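Local coordinates for protein 2,3-dihydroxybenzoate-AMP ligase (Mycobacterium smegmatis, PDB 5KEI) that belongs to the ANL family of AMP-binding enzymes, with a large AMP-binding domain and a small C-terminal domain, at residues 465-479 with 518-530. Numbering follows the deposited sequence.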
# COMPACT_ATOMS: atom_id res chain seq x y z
N GLU A 465 27.05 -19.61 -1.27
CA GLU A 465 25.98 -18.63 -1.29
C GLU A 465 24.70 -19.19 -0.73
O GLU A 465 24.35 -20.35 -0.98
CB GLU A 465 25.73 -18.11 -2.70
CG GLU A 465 26.91 -17.36 -3.29
CD GLU A 465 27.34 -16.17 -2.44
OE1 GLU A 465 26.44 -15.49 -1.88
OE2 GLU A 465 28.56 -15.92 -2.37
N ASN A 466 24.03 -18.37 0.06
CA ASN A 466 22.68 -18.65 0.53
C ASN A 466 21.73 -17.86 -0.36
O ASN A 466 21.49 -16.67 -0.13
CB ASN A 466 22.54 -18.27 2.00
CG ASN A 466 23.46 -19.08 2.90
OD1 ASN A 466 23.14 -20.20 3.29
ND2 ASN A 466 24.64 -18.53 3.20
N VAL A 467 21.23 -18.52 -1.39
CA VAL A 467 20.44 -17.84 -2.41
C VAL A 467 18.96 -17.85 -2.04
O VAL A 467 18.43 -18.89 -1.63
CB VAL A 467 20.63 -18.49 -3.79
CG1 VAL A 467 19.80 -17.77 -4.85
CG2 VAL A 467 22.11 -18.49 -4.17
N SER A 468 18.30 -16.71 -2.18
CA SER A 468 16.85 -16.66 -1.99
C SER A 468 16.13 -17.10 -3.26
O SER A 468 16.30 -16.49 -4.31
CB SER A 468 16.39 -15.26 -1.59
OG SER A 468 14.98 -15.21 -1.49
N ALA A 469 15.34 -18.16 -3.15
CA ALA A 469 14.51 -18.62 -4.26
C ALA A 469 13.45 -17.58 -4.62
O ALA A 469 13.19 -17.30 -5.78
CB ALA A 469 13.86 -19.95 -3.93
N LEU A 470 12.84 -17.01 -3.58
CA LEU A 470 11.81 -15.99 -3.73
C LEU A 470 12.26 -14.78 -4.54
O LEU A 470 11.56 -14.37 -5.46
CB LEU A 470 11.34 -15.51 -2.35
CG LEU A 470 10.74 -16.63 -1.50
CD1 LEU A 470 10.24 -16.05 -0.19
CD2 LEU A 470 9.63 -17.36 -2.27
N ASP A 471 13.41 -14.20 -4.24
CA ASP A 471 13.81 -13.05 -5.03
C ASP A 471 14.39 -13.47 -6.39
O ASP A 471 14.25 -12.74 -7.38
CB ASP A 471 14.79 -12.16 -4.26
CG ASP A 471 15.18 -10.90 -5.06
OD1 ASP A 471 14.28 -10.12 -5.48
OD2 ASP A 471 16.40 -10.70 -5.28
N LEU A 472 15.01 -14.64 -6.47
CA LEU A 472 15.41 -15.15 -7.77
C LEU A 472 14.19 -15.30 -8.68
O LEU A 472 14.24 -14.93 -9.85
CB LEU A 472 16.14 -16.49 -7.64
CG LEU A 472 16.51 -17.14 -8.98
CD1 LEU A 472 17.23 -16.17 -9.90
CD2 LEU A 472 17.35 -18.39 -8.77
N GLU A 473 13.10 -15.84 -8.12
CA GLU A 473 11.85 -16.04 -8.84
C GLU A 473 11.23 -14.72 -9.27
O GLU A 473 10.68 -14.61 -10.36
CB GLU A 473 10.85 -16.80 -7.98
CG GLU A 473 11.06 -18.29 -7.97
CD GLU A 473 10.41 -18.97 -6.78
OE1 GLU A 473 9.49 -18.39 -6.16
OE2 GLU A 473 10.85 -20.10 -6.46
N GLU A 474 11.31 -13.71 -8.41
CA GLU A 474 10.75 -12.41 -8.78
C GLU A 474 11.50 -11.81 -9.97
O GLU A 474 10.89 -11.20 -10.84
CB GLU A 474 10.76 -11.46 -7.58
CG GLU A 474 9.72 -11.80 -6.50
CD GLU A 474 8.28 -11.70 -7.01
OE1 GLU A 474 8.02 -10.89 -7.93
OE2 GLU A 474 7.41 -12.43 -6.48
N HIS A 475 12.82 -12.00 -10.01
CA HIS A 475 13.67 -11.52 -11.10
C HIS A 475 13.34 -12.17 -12.44
O HIS A 475 13.32 -11.51 -13.48
CB HIS A 475 15.16 -11.80 -10.80
CG HIS A 475 15.80 -10.83 -9.85
ND1 HIS A 475 16.01 -9.50 -10.16
CD2 HIS A 475 16.32 -11.01 -8.61
CE1 HIS A 475 16.61 -8.90 -9.15
NE2 HIS A 475 16.81 -9.79 -8.20
N LEU A 476 13.11 -13.48 -12.40
CA LEU A 476 12.83 -14.26 -13.60
C LEU A 476 11.48 -13.87 -14.17
O LEU A 476 11.32 -13.81 -15.39
CB LEU A 476 12.86 -15.76 -13.29
CG LEU A 476 14.23 -16.39 -13.02
CD1 LEU A 476 14.07 -17.85 -12.69
CD2 LEU A 476 15.19 -16.21 -14.21
N LEU A 477 10.53 -13.61 -13.28
CA LEU A 477 9.17 -13.21 -13.64
C LEU A 477 9.12 -11.87 -14.39
O LEU A 477 8.16 -11.62 -15.11
CB LEU A 477 8.29 -13.15 -12.39
CG LEU A 477 7.94 -14.50 -11.76
CD1 LEU A 477 7.45 -14.34 -10.34
CD2 LEU A 477 6.90 -15.22 -12.60
N THR A 478 10.15 -11.03 -14.26
CA THR A 478 10.16 -9.76 -14.98
C THR A 478 10.47 -9.94 -16.46
O THR A 478 10.45 -8.98 -17.22
CB THR A 478 11.16 -8.75 -14.41
OG1 THR A 478 12.50 -9.15 -14.74
CG2 THR A 478 10.98 -8.61 -12.89
N HIS A 479 10.78 -11.17 -16.85
CA HIS A 479 10.91 -11.54 -18.26
C HIS A 479 9.51 -11.76 -18.85
O HIS A 479 8.67 -12.45 -18.25
CB HIS A 479 11.77 -12.80 -18.39
CG HIS A 479 12.35 -13.03 -19.74
ND1 HIS A 479 11.59 -13.40 -20.83
CD2 HIS A 479 13.63 -12.99 -20.18
CE1 HIS A 479 12.37 -13.55 -21.89
NE2 HIS A 479 13.62 -13.31 -21.52
N HIS A 518 19.32 -11.92 -18.92
CA HIS A 518 18.27 -11.11 -18.30
C HIS A 518 18.55 -10.89 -16.83
O HIS A 518 18.32 -9.79 -16.30
CB HIS A 518 16.89 -11.77 -18.48
CG HIS A 518 15.78 -11.05 -17.79
ND1 HIS A 518 15.05 -10.04 -18.39
CD2 HIS A 518 15.27 -11.19 -16.54
CE1 HIS A 518 14.13 -9.60 -17.55
NE2 HIS A 518 14.25 -10.28 -16.41
N LEU A 519 19.03 -11.93 -16.16
CA LEU A 519 19.37 -11.81 -14.74
C LEU A 519 20.55 -10.88 -14.47
O LEU A 519 20.58 -10.21 -13.44
CB LEU A 519 19.67 -13.19 -14.14
CG LEU A 519 18.45 -14.10 -14.14
CD1 LEU A 519 18.76 -15.36 -13.37
CD2 LEU A 519 17.25 -13.36 -13.55
N GLU A 520 21.51 -10.84 -15.39
CA GLU A 520 22.71 -10.03 -15.21
C GLU A 520 22.41 -8.53 -15.40
O GLU A 520 22.90 -7.69 -14.64
CB GLU A 520 23.80 -10.48 -16.19
CG GLU A 520 25.03 -9.59 -16.17
CD GLU A 520 26.00 -9.93 -17.28
OE1 GLU A 520 25.54 -10.51 -18.30
OE2 GLU A 520 27.20 -9.61 -17.15
N GLN A 521 21.60 -8.22 -16.41
CA GLN A 521 21.14 -6.85 -16.64
C GLN A 521 20.36 -6.29 -15.44
O GLN A 521 20.32 -5.07 -15.25
CB GLN A 521 20.26 -6.79 -17.90
CG GLN A 521 21.00 -7.14 -19.20
CD GLN A 521 22.11 -6.14 -19.54
OE1 GLN A 521 23.29 -6.39 -19.28
NE2 GLN A 521 21.73 -5.02 -20.15
N ARG A 522 19.76 -7.17 -14.64
CA ARG A 522 19.01 -6.76 -13.46
C ARG A 522 19.88 -6.73 -12.21
O ARG A 522 19.41 -6.36 -11.13
CB ARG A 522 17.80 -7.69 -13.24
CG ARG A 522 16.81 -7.72 -14.41
CD ARG A 522 15.53 -8.46 -14.03
NE ARG A 522 15.01 -7.99 -12.75
CZ ARG A 522 14.25 -6.91 -12.61
NH1 ARG A 522 13.92 -6.22 -13.69
NH2 ARG A 522 13.83 -6.54 -11.42
N GLY A 523 21.14 -7.14 -12.34
CA GLY A 523 22.08 -7.08 -11.23
C GLY A 523 22.26 -8.34 -10.41
O GLY A 523 22.72 -8.27 -9.28
N VAL A 524 21.89 -9.50 -10.95
CA VAL A 524 22.09 -10.76 -10.24
C VAL A 524 23.46 -11.35 -10.60
O VAL A 524 23.81 -11.47 -11.77
CB VAL A 524 20.97 -11.77 -10.58
CG1 VAL A 524 21.06 -13.01 -9.69
CG2 VAL A 524 19.61 -11.11 -10.43
N ALA A 525 24.25 -11.70 -9.59
CA ALA A 525 25.57 -12.27 -9.84
C ALA A 525 25.45 -13.73 -10.27
O ALA A 525 24.39 -14.35 -10.13
CB ALA A 525 26.46 -12.14 -8.63
N ALA A 526 26.54 -14.29 -10.80
CA ALA A 526 26.50 -15.62 -11.39
C ALA A 526 26.34 -16.70 -10.32
O ALA A 526 26.07 -17.86 -10.65
CB ALA A 526 27.76 -15.87 -12.21
N HIS A 527 26.51 -16.32 -9.06
CA HIS A 527 26.42 -17.27 -7.95
C HIS A 527 24.99 -17.45 -7.47
O HIS A 527 24.74 -18.20 -6.52
CB HIS A 527 27.30 -16.82 -6.78
CG HIS A 527 26.91 -15.50 -6.18
ND1 HIS A 527 25.73 -15.31 -5.50
CD2 HIS A 527 27.56 -14.31 -6.14
CE1 HIS A 527 25.66 -14.06 -5.07
NE2 HIS A 527 26.76 -13.44 -5.45
N SER A 528 24.06 -16.74 -8.11
CA SER A 528 22.64 -16.86 -7.80
C SER A 528 21.81 -17.10 -9.06
O SER A 528 20.60 -16.89 -9.05
CB SER A 528 22.14 -15.61 -7.08
OG SER A 528 22.63 -15.55 -5.75
N ARG A 529 22.45 -17.52 -10.14
CA ARG A 529 21.72 -17.78 -11.36
C ARG A 529 21.42 -19.27 -11.44
O ARG A 529 22.18 -20.07 -10.90
CB ARG A 529 22.50 -17.29 -12.57
CG ARG A 529 22.79 -15.80 -12.52
CD ARG A 529 23.47 -15.35 -13.79
NE ARG A 529 24.09 -14.05 -13.62
CZ ARG A 529 25.16 -13.64 -14.29
NH1 ARG A 529 25.71 -14.44 -15.19
NH2 ARG A 529 25.67 -12.44 -14.07
N PRO A 530 20.30 -19.65 -12.08
CA PRO A 530 19.92 -21.07 -12.10
C PRO A 530 20.93 -21.90 -12.89
O PRO A 530 21.40 -21.43 -13.92
CB PRO A 530 18.55 -21.07 -12.80
CG PRO A 530 18.15 -19.66 -12.96
CD PRO A 530 19.40 -18.83 -12.91
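His475 lies with one ring face under Val524, whose CG2 sits 3.7 Å from the ring centroid, almost on the ring normal, in a CH-pi contact. At the rim of the same ring, ND1 takes the N-H of Arg522 NE at 3.2 Å, nearly straight at 172° and in the plane of both groups, while NE2 gives a weak bond to Asp471 on the same helix. The straight Arg522 bond, helped by the weak one to Asp471, probably holds the ring's rotation. The arginine gets there by a bend at chi3, which turns its guanidinium so that Thr478 CG2 rests over one face.

Thr478 OG1 links the two segments: it accepts from His518 NE2 at 2.7 Å, in the imidazole plane, and donates its own O-H to His475 O at 2.8 Å. With OG1 held between the backbone N and the carbonyl carbon (chi1 73°), the hydroxyl reaches both. His479 closes over the His518 ring, edge to face, with centroids 5.0 Å apart, while its ND1 bonds to Ser481 N; Arg522 CG lies over the rim of the opposite face of His518.

Farther along, Leu519 packs against Leu472 and Leu476, its CD2 3.6 Å from Leu476 CD2. Val467 CG2 touches Ser528 OG at 3.4 Å, and the Glu465 carboxylate stacks over the His527 ring, planes 29° apart.

All this packs inside the small C-terminal domain: helix 469-477, entered from strand 465-468 through the Ser468 N-cap, is joined to the end of helix 512-521, its Schellman motif at Gly523 and the loop beyond, with Val467, Leu472 and Pro530 also resting on Ile499 of strand 498-505.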